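Local coordinates for protein laccase (Botrytis aclada, PDB 3SQR) that oxidises phenolic substrates such as hydroquinones and reduces dioxygen to water at its copper centres, probably in lignin degradation, at residues P182-G187 with V197-L202; H126-L131 with V159-T164; K262-L267 with D312-A317. All coordinates share one frame; numbering follows the deposited sequence.

Contact 1: residues P182-G187 with V197-L202. With NAG (2-acetamido-2-deoxy-beta-D-glucopyranose), chain C; NAG (2-acetamido-2-deoxy-beta-D-glucopyranose), chain B.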
loop_
_atom_site.group_PDB
_atom_site.type_symbol
_atom_site.label_atom_id
_atom_site.label_comp_id
_atom_site.label_asym_id
_atom_site.label_seq_id
_atom_site.Cartn_x
_atom_site.Cartn_y
_atom_site.Cartn_z
ATOM N N PRO A 182 -9.818 -3.690 -2.176
ATOM C CA PRO A 182 -9.137 -3.555 -3.441
ATOM C C PRO A 182 -9.688 -2.371 -4.233
ATOM O O PRO A 182 -10.885 -2.110 -4.219
ATOM C CB PRO A 182 -9.461 -4.864 -4.143
ATOM C CG PRO A 182 -10.788 -5.301 -3.614
ATOM C CD PRO A 182 -10.874 -4.708 -2.189
ATOM N N LEU A 183 -8.802 -1.683 -4.960
ATOM C CA LEU A 183 -9.188 -0.673 -5.889
ATOM C C LEU A 183 -8.542 -1.010 -7.223
ATOM O O LEU A 183 -7.321 -0.934 -7.333
ATOM C CB LEU A 183 -8.672 0.666 -5.377
ATOM C CG LEU A 183 -8.807 1.900 -6.283
ATOM C CD1 LEU A 183 -10.139 2.155 -6.870
ATOM C CD2 LEU A 183 -8.399 3.160 -5.401
ATOM N N ILE A 184 -9.342 -1.440 -8.162
ATOM C CA ILE A 184 -8.891 -1.947 -9.466
ATOM C C ILE A 184 -9.361 -0.973 -10.489
ATOM O O ILE A 184 -10.569 -0.664 -10.547
ATOM C CB ILE A 184 -9.452 -3.327 -9.746
ATOM C CG1 ILE A 184 -8.813 -4.312 -8.785
ATOM C CG2 ILE A 184 -9.064 -3.775 -11.107
ATOM C CD1 ILE A 184 -9.428 -5.755 -8.852
ATOM N N ILE A 185 -8.429 -0.466 -11.279
ATOM C CA ILE A 185 -8.748 0.486 -12.330
ATOM C C ILE A 185 -8.386 -0.201 -13.665
ATOM O O ILE A 185 -7.240 -0.487 -13.937
ATOM C CB ILE A 185 -8.042 1.849 -12.164
ATOM C CG1 ILE A 185 -8.313 2.430 -10.739
ATOM C CG2 ILE A 185 -8.489 2.838 -13.273
ATOM C CD1 ILE A 185 -7.163 3.380 -10.249
ATOM N N ASN A 186 -9.416 -0.471 -14.453
ATOM C CA ASN A 186 -9.156 -1.154 -15.723
ATOM C C ASN A 186 -8.550 -0.220 -16.704
ATOM O O ASN A 186 -8.741 0.992 -16.707
ATOM C CB ASN A 186 -10.372 -1.864 -16.244
ATOM C CG ASN A 186 -10.703 -3.087 -15.401
ATOM O OD1 ASN A 186 -9.918 -4.069 -15.287
ATOM N ND2 ASN A 186 -11.818 -3.000 -14.779
ATOM N N GLY A 187 -7.767 -0.831 -17.563
ATOM C CA GLY A 187 -6.971 -0.095 -18.500
ATOM C C GLY A 187 -6.177 -1.129 -19.275
ATOM O O GLY A 187 -6.421 -2.331 -19.178
ATOM N N VAL A 197 -8.557 -12.621 -12.540
ATOM C CA VAL A 197 -9.044 -13.261 -11.342
ATOM C C VAL A 197 -9.187 -12.261 -10.189
ATOM O O VAL A 197 -9.755 -12.561 -9.143
ATOM C CB VAL A 197 -8.216 -14.509 -10.958
ATOM C CG1 VAL A 197 -8.249 -15.526 -12.167
ATOM C CG2 VAL A 197 -6.779 -14.253 -10.488
ATOM N N GLY A 198 -8.602 -11.093 -10.398
ATOM C CA GLY A 198 -8.717 -10.083 -9.364
ATOM C C GLY A 198 -7.561 -10.193 -8.388
ATOM O O GLY A 198 -6.457 -10.732 -8.660
ATOM N N VAL A 199 -7.771 -9.542 -7.267
ATOM C CA VAL A 199 -6.695 -9.345 -6.279
ATOM C C VAL A 199 -6.527 -10.592 -5.433
ATOM O O VAL A 199 -7.506 -11.358 -5.160
ATOM C CB VAL A 199 -7.013 -8.128 -5.385
ATOM C CG1 VAL A 199 -6.066 -8.038 -4.222
ATOM C CG2 VAL A 199 -6.881 -6.781 -6.169
ATOM N N ILE A 200 -5.313 -10.833 -5.039
ATOM C CA ILE A 200 -5.009 -11.802 -3.962
ATOM C C ILE A 200 -4.221 -11.026 -2.931
ATOM O O ILE A 200 -3.092 -10.593 -3.183
ATOM C CB ILE A 200 -4.120 -12.978 -4.445
ATOM C CG1 ILE A 200 -4.834 -13.737 -5.570
ATOM C CG2 ILE A 200 -3.727 -13.893 -3.256
ATOM C CD1 ILE A 200 -4.054 -14.878 -6.199
ATOM N N PHE A 201 -4.871 -10.735 -1.799
ATOM C CA PHE A 201 -4.246 -10.102 -0.686
ATOM C C PHE A 201 -3.371 -11.053 0.094
ATOM O O PHE A 201 -3.702 -12.210 0.284
ATOM C CB PHE A 201 -5.279 -9.501 0.256
ATOM C CG PHE A 201 -5.996 -8.315 -0.327
ATOM C CD1 PHE A 201 -5.343 -7.093 -0.410
ATOM C CD2 PHE A 201 -7.297 -8.410 -0.786
ATOM C CE1 PHE A 201 -5.968 -6.017 -0.931
ATOM C CE2 PHE A 201 -7.952 -7.309 -1.284
ATOM C CZ PHE A 201 -7.293 -6.110 -1.341
ATOM N N LEU A 202 -2.204 -10.578 0.463
ATOM C CA LEU A 202 -1.271 -11.343 1.293
ATOM C C LEU A 202 -1.077 -10.528 2.568
ATOM O O LEU A 202 -0.760 -9.348 2.507
ATOM C CB LEU A 202 0.029 -11.569 0.539
ATOM C CG LEU A 202 -0.009 -12.249 -0.804
ATOM C CD1 LEU A 202 1.353 -12.072 -1.506
ATOM C CD2 LEU A 202 -0.442 -13.713 -0.623
HETATM C C1 NAG C . -10.101 -12.275 -3.442
HETATM C C2 NAG C . -10.562 -12.916 -4.748
HETATM C C3 NAG C . -11.280 -11.848 -5.549
HETATM C C4 NAG C . -12.451 -11.252 -4.781
HETATM C C5 NAG C . -12.031 -10.897 -3.318
HETATM C C6 NAG C . -13.214 -10.970 -2.385
HETATM C C7 NAG C . -9.356 -14.425 -6.206
HETATM C C8 NAG C . -8.168 -14.672 -7.121
HETATM N N2 NAG C . -9.450 -13.261 -5.581
HETATM O O3 NAG C . -11.709 -12.329 -6.801
HETATM O O4 NAG C . -12.912 -10.061 -5.445
HETATM O O5 NAG C . -11.217 -11.874 -2.720
HETATM O O6 NAG C . -12.908 -10.283 -1.170
HETATM O O7 NAG C . -10.241 -15.266 -6.019
HETATM C C1 NAG B . -13.597 -10.166 -6.694
HETATM C C2 NAG B . -14.867 -9.326 -6.587
HETATM C C3 NAG B . -15.649 -9.277 -7.902
HETATM C C4 NAG B . -14.744 -8.960 -9.089
HETATM C C5 NAG B . -13.456 -9.793 -9.044
HETATM C C6 NAG B . -12.508 -9.439 -10.202
HETATM C C7 NAG B . -15.841 -9.042 -4.384
HETATM C C8 NAG B . -16.702 -9.564 -3.276
HETATM N N2 NAG B . -15.723 -9.785 -5.490
HETATM O O3 NAG B . -16.667 -8.287 -7.818
HETATM O O4 NAG B . -15.467 -9.366 -10.242
HETATM O O5 NAG B . -12.803 -9.665 -7.774
HETATM O O6 NAG B . -11.712 -8.304 -9.890
HETATM O O7 NAG B . -15.241 -7.959 -4.256
#
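Pro182 and Val199 meet with CB of the proline 3.8 Å from CG2 of the valine, and this pair is the middle of a small, buried apolar patch. The same valine methyl also receives Ile184, whose CD1 lies 3.8 Å from Val199 CG2, the isoleucine and valine side chains running alongside one another and pointing opposite ways. Phe201 closes the other flank: its ring turns an edge to the proline, with CZ 3.6 Å from Pro182 N and close to CB as well, while Val199 CG1 sits over the centre of one ring face. With CG2 anti to its carbonyl carbon and CG1 anti to its backbone N (chi1 170°), Val199 sends one methyl across to the other strand and keeps the second for the phenyl ring. The strands 180-186 and 195-205 belong to different sheets of successive cupredoxin-like domains, and no hydrogen bond joins these two segments; their axes stay 8.3 Å apart. Beyond Ile184 the packing gives way to a glycan attached to the protein. O6 of the chain B NAG comes 3.6 Å from Ile184 CD1 and also approaches Gly198 CA, and the chain C NAG donates from N2 to Val199 O at 2.8 Å.

Contact 2: residues H126-L131 with V159-T164. With CU (copper (II) ion), chain F.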
loop_
_atom_site.group_PDB
_atom_site.type_symbol
_atom_site.label_atom_id
_atom_site.label_comp_id
_atom_site.label_asym_id
_atom_site.label_seq_id
_atom_site.Cartn_x
_atom_site.Cartn_y
_atom_site.Cartn_z
ATOM N N HIS A 126 -4.541 4.073 -2.189
ATOM C CA HIS A 126 -3.123 3.873 -2.254
ATOM C C HIS A 126 -2.582 4.065 -3.662
ATOM O O HIS A 126 -2.958 3.413 -4.604
ATOM C CB HIS A 126 -2.698 2.559 -1.580
ATOM C CG HIS A 126 -1.235 2.402 -1.545
ATOM N ND1 HIS A 126 -0.534 2.238 -0.388
ATOM C CD2 HIS A 126 -0.335 2.318 -2.553
ATOM C CE1 HIS A 126 0.741 2.090 -0.672
ATOM N NE2 HIS A 126 0.899 2.176 -1.980
ATOM N N GLY A 127 -1.568 4.912 -3.754
ATOM C CA GLY A 127 -0.866 5.150 -4.980
ATOM C C GLY A 127 -1.614 6.065 -5.935
ATOM O O GLY A 127 -1.110 6.359 -7.017
ATOM N N ILE A 128 -2.782 6.542 -5.518
ATOM C CA ILE A 128 -3.571 7.392 -6.353
ATOM C C ILE A 128 -2.955 8.774 -6.311
ATOM O O ILE A 128 -2.829 9.345 -5.264
ATOM C CB ILE A 128 -5.086 7.393 -5.955
ATOM C CG1 ILE A 128 -5.666 5.961 -6.158
ATOM C CG2 ILE A 128 -5.893 8.327 -6.864
ATOM C CD1 ILE A 128 -5.593 5.379 -7.618
ATOM N N ARG A 129 -2.734 9.339 -7.479
ATOM C CA ARG A 129 -1.921 10.555 -7.578
ATOM C C ARG A 129 -2.572 11.758 -6.897
ATOM O O ARG A 129 -1.873 12.582 -6.347
ATOM C CB ARG A 129 -1.716 10.830 -9.041
ATOM C CG ARG A 129 -0.729 11.865 -9.307
ATOM C CD ARG A 129 -0.716 12.156 -10.774
ATOM N NE ARG A 129 0.380 13.061 -11.142
ATOM C CZ ARG A 129 0.602 13.447 -12.405
ATOM N NH1 ARG A 129 -0.205 13.058 -13.342
ATOM N NH2 ARG A 129 1.651 14.180 -12.720
ATOM N N GLN A 130 -3.912 11.846 -6.969
ATOM C CA GLN A 130 -4.685 12.945 -6.450
ATOM C C GLN A 130 -4.222 14.297 -6.972
ATOM O O GLN A 130 -4.264 15.274 -6.250
ATOM C CB GLN A 130 -4.623 12.970 -4.907
ATOM C CG GLN A 130 -5.097 11.647 -4.237
ATOM C CD GLN A 130 -6.574 11.414 -4.353
ATOM O OE1 GLN A 130 -7.316 12.228 -4.913
ATOM N NE2 GLN A 130 -7.036 10.289 -3.812
ATOM N N LEU A 131 -3.877 14.343 -8.225
ATOM C CA LEU A 131 -3.593 15.637 -8.906
ATOM C C LEU A 131 -4.803 16.558 -8.825
ATOM O O LEU A 131 -5.897 16.237 -9.312
ATOM C CB LEU A 131 -3.146 15.365 -10.327
ATOM C CG LEU A 131 -2.760 16.542 -11.206
ATOM C CD1 LEU A 131 -1.682 17.301 -10.559
ATOM C CD2 LEU A 131 -2.340 16.001 -12.612
ATOM N N VAL A 159 -9.523 8.874 -11.485
ATOM C CA VAL A 159 -8.411 7.951 -11.573
ATOM C C VAL A 159 -7.714 8.185 -12.904
ATOM O O VAL A 159 -8.287 8.021 -13.998
ATOM C CB VAL A 159 -8.804 6.476 -11.378
ATOM C CG1 VAL A 159 -9.115 6.205 -9.883
ATOM C CG2 VAL A 159 -10.050 6.053 -12.288
ATOM N N THR A 160 -6.497 8.683 -12.800
ATOM C CA THR A 160 -5.722 9.070 -13.971
ATOM C C THR A 160 -4.587 8.044 -14.167
ATOM O O THR A 160 -3.548 8.308 -14.743
ATOM C CB THR A 160 -5.150 10.481 -13.745
ATOM O OG1 THR A 160 -4.266 10.462 -12.612
ATOM C CG2 THR A 160 -6.276 11.443 -13.451
ATOM N N GLN A 161 -4.809 6.858 -13.598
ATOM C CA GLN A 161 -3.872 5.763 -13.550
ATOM C C GLN A 161 -4.739 4.498 -13.728
ATOM O O GLN A 161 -5.949 4.526 -13.500
ATOM C CB GLN A 161 -3.166 5.656 -12.185
ATOM C CG GLN A 161 -2.273 6.801 -11.890
ATOM C CD GLN A 161 -2.045 6.917 -10.435
ATOM O OE1 GLN A 161 -2.912 7.481 -9.695
ATOM N NE2 GLN A 161 -0.906 6.423 -9.984
ATOM N N TYR A 162 -4.074 3.412 -14.095
ATOM C CA TYR A 162 -4.725 2.117 -14.266
ATOM C C TYR A 162 -3.853 1.021 -13.702
ATOM O O TYR A 162 -2.621 1.097 -13.677
ATOM C CB TYR A 162 -5.161 1.882 -15.724
ATOM C CG TYR A 162 -4.029 1.922 -16.690
ATOM C CD1 TYR A 162 -3.304 0.757 -16.992
ATOM C CD2 TYR A 162 -3.622 3.126 -17.259
ATOM C CE1 TYR A 162 -2.205 0.818 -17.858
ATOM C CE2 TYR A 162 -2.535 3.195 -18.088
ATOM C CZ TYR A 162 -1.829 2.037 -18.401
ATOM O OH TYR A 162 -0.770 2.054 -19.261
ATOM N N GLY A 163 -4.543 0.029 -13.171
ATOM C CA GLY A 163 -3.889 -1.137 -12.622
ATOM C C GLY A 163 -4.488 -1.511 -11.269
ATOM O O GLY A 163 -5.668 -1.338 -11.009
ATOM N N THR A 164 -3.643 -2.109 -10.469
ATOM C CA THR A 164 -4.003 -2.664 -9.183
ATOM C C THR A 164 -3.539 -1.814 -8.035
ATOM O O THR A 164 -2.352 -1.529 -7.858
ATOM C CB THR A 164 -3.307 -4.037 -9.026
ATOM O OG1 THR A 164 -3.697 -4.885 -10.117
ATOM C CG2 THR A 164 -3.668 -4.684 -7.711
HETATM CU CU CU F . -0.941 2.294 1.545
HETATM O O HOH W 1 -1.674 10.539 -13.576
HETATM O O HOH W 2 -4.568 12.406 -10.711
#
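Val159 opens the contact with a loose apolar touch, its CG1 4.3 Å from CD1 of Ile128. Thr160 comes next and works through water: its OG1 is hydrogen-bonded to two water molecules, one of which accepts from Arg129 NH1 and the other, at 3.2 Å, from Leu131 N. The arginine itself is extended and carries its guanidinium past the threonine to Tyr59 O and to a salt bridge with Asp517, while Leu131 CD2 rests on one guanidinium face toward the rim. Gln161 then makes the direct polar link. Its chain runs out extended beyond CG (chi2 158°), and this brings the amide alongside the backbone of 127-129. NE2 donates to Gly127 O at 3.0 Å, that oxygen lying close to the amide plane, and OE1 accepts from Arg129 N at 2.9 Å, a more bent bond with the donor tilted 29° from the carbonyl plane. One buried side-chain amide thus satisfies a C=O and an N-H two residues apart and fixes its own rotation. From Gly163 the chain enters strand 163-169, which leads to His168. The loop so held follows directly on His126, whose ND1 binds a copper ion at 2.0 Å together with His168 and His527, consistent with a type 3 position in the trinuclear cluster of multicopper oxidases.

Contact 3: residues K262-L267 with D312-A317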
loop_
_atom_site.group_PDB
_atom_site.type_symbol
_atom_site.label_atom_id
_atom_site.label_comp_id
_atom_site.label_asym_id
_atom_site.label_seq_id
_atom_site.Cartn_x
_atom_site.Cartn_y
_atom_site.Cartn_z
ATOM N N LYS A 262 -4.859 -18.092 -19.767
ATOM C CA LYS A 262 -3.928 -17.141 -19.136
ATOM C C LYS A 262 -4.720 -16.258 -18.161
ATOM O O LYS A 262 -5.752 -15.681 -18.521
ATOM C CB LYS A 262 -3.214 -16.303 -20.160
ATOM C CG LYS A 262 -2.240 -17.071 -21.052
ATOM C CD LYS A 262 -1.734 -16.065 -22.069
ATOM C CE LYS A 262 -0.684 -16.637 -23.004
ATOM N NZ LYS A 262 -0.437 -15.636 -24.101
ATOM N N TYR A 263 -4.227 -16.181 -16.935
ATOM C CA TYR A 263 -4.893 -15.494 -15.828
ATOM C C TYR A 263 -4.037 -14.327 -15.370
ATOM O O TYR A 263 -2.860 -14.443 -15.185
ATOM C CB TYR A 263 -5.080 -16.392 -14.644
ATOM C CG TYR A 263 -6.008 -17.513 -14.953
ATOM C CD1 TYR A 263 -7.355 -17.352 -14.822
ATOM C CD2 TYR A 263 -5.519 -18.760 -15.363
ATOM C CE1 TYR A 263 -8.247 -18.328 -15.134
ATOM C CE2 TYR A 263 -6.417 -19.775 -15.645
ATOM C CZ TYR A 263 -7.760 -19.569 -15.531
ATOM O OH TYR A 263 -8.701 -20.573 -15.796
ATOM N N ARG A 264 -4.691 -13.192 -15.188
ATOM C CA ARG A 264 -4.098 -12.050 -14.497
ATOM C C ARG A 264 -4.462 -12.131 -13.003
ATOM O O ARG A 264 -5.617 -12.282 -12.608
ATOM C CB ARG A 264 -4.645 -10.763 -15.102
ATOM C CG ARG A 264 -4.143 -9.536 -14.381
ATOM C CD ARG A 264 -4.676 -8.332 -15.068
ATOM N NE ARG A 264 -3.977 -7.138 -14.627
ATOM C CZ ARG A 264 -4.024 -5.999 -15.310
ATOM N NH1 ARG A 264 -4.682 -5.900 -16.470
ATOM N NH2 ARG A 264 -3.391 -4.949 -14.832
ATOM N N LEU A 265 -3.434 -12.169 -12.196
ATOM C CA LEU A 265 -3.547 -12.156 -10.707
ATOM C C LEU A 265 -2.963 -10.843 -10.245
ATOM O O LEU A 265 -1.906 -10.440 -10.667
ATOM C CB LEU A 265 -2.711 -13.253 -10.086
ATOM C CG LEU A 265 -3.194 -14.706 -10.231
ATOM C CD1 LEU A 265 -3.568 -15.119 -11.652
ATOM C CD2 LEU A 265 -2.157 -15.639 -9.538
ATOM N N ARG A 266 -3.605 -10.258 -9.250
ATOM C CA ARG A 266 -3.206 -8.908 -8.810
ATOM C C ARG A 266 -2.820 -9.034 -7.367
ATOM O O ARG A 266 -3.670 -9.210 -6.525
ATOM C CB ARG A 266 -4.363 -7.959 -9.027
ATOM C CG ARG A 266 -4.893 -7.883 -10.465
ATOM C CD ARG A 266 -6.116 -7.035 -10.483
ATOM N NE ARG A 266 -6.705 -6.806 -11.774
ATOM C CZ ARG A 266 -6.514 -5.729 -12.539
ATOM N NH1 ARG A 266 -5.671 -4.792 -12.177
ATOM N NH2 ARG A 266 -7.149 -5.616 -13.699
ATOM N N LEU A 267 -1.522 -9.020 -7.129
ATOM C CA LEU A 267 -0.965 -9.363 -5.866
ATOM C C LEU A 267 -0.725 -8.108 -5.069
ATOM O O LEU A 267 -0.115 -7.168 -5.563
ATOM C CB LEU A 267 0.328 -10.115 -6.038
ATOM C CG LEU A 267 0.181 -11.366 -6.946
ATOM C CD1 LEU A 267 1.563 -11.937 -7.319
ATOM C CD2 LEU A 267 -0.718 -12.397 -6.273
ATOM N N ASP A 312 1.183 -7.111 -10.815
ATOM C CA ASP A 312 0.241 -7.781 -11.653
ATOM C C ASP A 312 1.113 -8.822 -12.367
ATOM O O ASP A 312 2.202 -8.511 -12.868
ATOM C CB ASP A 312 -0.393 -6.904 -12.702
ATOM C CG ASP A 312 -1.439 -5.974 -12.153
ATOM O OD1 ASP A 312 -1.008 -5.009 -11.558
ATOM O OD2 ASP A 312 -2.657 -6.191 -12.330
ATOM N N VAL A 313 0.618 -10.049 -12.321
ATOM C CA VAL A 313 1.264 -11.164 -13.047
ATOM C C VAL A 313 0.259 -11.923 -13.881
ATOM O O VAL A 313 -0.896 -12.043 -13.587
ATOM C CB VAL A 313 1.980 -12.118 -12.049
ATOM C CG1 VAL A 313 2.961 -11.338 -11.160
ATOM C CG2 VAL A 313 0.897 -12.854 -11.164
ATOM N N ILE A 314 0.775 -12.499 -14.964
ATOM C CA ILE A 314 -0.030 -13.322 -15.811
ATOM C C ILE A 314 0.523 -14.727 -15.600
ATOM O O ILE A 314 1.743 -14.917 -15.611
ATOM C CB ILE A 314 0.122 -12.983 -17.282
ATOM C CG1 ILE A 314 -0.395 -11.586 -17.577
ATOM C CG2 ILE A 314 -0.724 -13.986 -18.159
ATOM C CD1 ILE A 314 -1.757 -11.281 -17.104
ATOM N N VAL A 315 -0.396 -15.646 -15.339
ATOM C CA VAL A 315 0.007 -17.042 -15.095
ATOM C C VAL A 315 -0.777 -17.855 -16.134
ATOM O O VAL A 315 -2.019 -17.791 -16.187
ATOM C CB VAL A 315 -0.296 -17.545 -13.728
ATOM C CG1 VAL A 315 0.319 -18.975 -13.606
ATOM C CG2 VAL A 315 0.340 -16.668 -12.675
ATOM N N GLU A 316 -0.029 -18.621 -16.920
ATOM C CA GLU A 316 -0.632 -19.569 -17.859
ATOM C C GLU A 316 -0.732 -20.928 -17.184
ATOM O O GLU A 316 0.240 -21.401 -16.559
ATOM C CB GLU A 316 0.161 -19.614 -19.174
ATOM C CG GLU A 316 -0.432 -20.582 -20.139
ATOM C CD GLU A 316 0.243 -20.481 -21.482
ATOM O OE1 GLU A 316 1.476 -20.301 -21.487
ATOM O OE2 GLU A 316 -0.481 -20.565 -22.511
ATOM N N ALA A 317 -1.952 -21.452 -17.233
ATOM C CA ALA A 317 -2.342 -22.673 -16.587
ATOM C C ALA A 317 -1.885 -23.807 -17.566
ATOM O O ALA A 317 -2.712 -24.482 -18.142
ATOM C CB ALA A 317 -3.832 -22.707 -16.388
#
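Tyr263 and Val315 form a hydrogen-bonded antiparallel pair: Tyr263 N donates to Val315 O at 2.8 Å and Val315 N returns a bond to Tyr263 O. Leu265 and Val313 repeat the pattern two residues on, with Leu265 N 2.9 Å from Val313 O, and between them Arg264 faces Ile314 as a non-hydrogen-bonded pair. Apolar contacts line the face of Leu265 and Val313, where Leu265 CB meets Val313 CG2 at 3.8 Å and Leu267 comes roughly perpendicular to the same valine, CD1 against its CG2 methyl. Tyr263 offers its ring edge to Ala317 CB, while its hydroxyl bonds to Val258 N. Charge gathers on the opposite face. Arg264, extended with CG anti to the backbone N (chi1 176°), grips Asp312 OD2 side-on with NE at 2.8 Å and NH2 at 2.9 Å, its plane turned 72° from the carboxylate. Arg266 NH1 is 3.3 Å from the same oxygen but points no N-H at it; its guanidinium lies over that of Arg264, and its own partners are Thr164 and Asp196. In this buried strand pair of a cupredoxin-like domain, Asp312, with Asp196 on Arg266, probably offsets the charge of two guanidinium groups lying face over face, whose closeness should favour an ionised Asp312.

In the fold
The three contacts lie at different removes from the copper cluster. The centres of contacts 1 and 2 are about 13 Å apart, those of contacts 1 and 3 about 11 Å, and those of contacts 2 and 3 about 21 Å. Contact 2 holds a copper ligand; the side chain of Phe201 in contact 1 is about 10 Å from a bound copper ion. Strands 163-169 and 180-186 are sheet neighbours, and Ile185 O lies 2.9 Å from Gly163 N. Contact 1 likewise shares a sheet with contact 3, where Ile200 N is 2.7 Å from Arg266 O. Contacts 2 and 3 come from different domains yet meet directly: Thr164 OG1 is 2.9 Å from Arg266 NH1, a probable hydrogen bond across the interface.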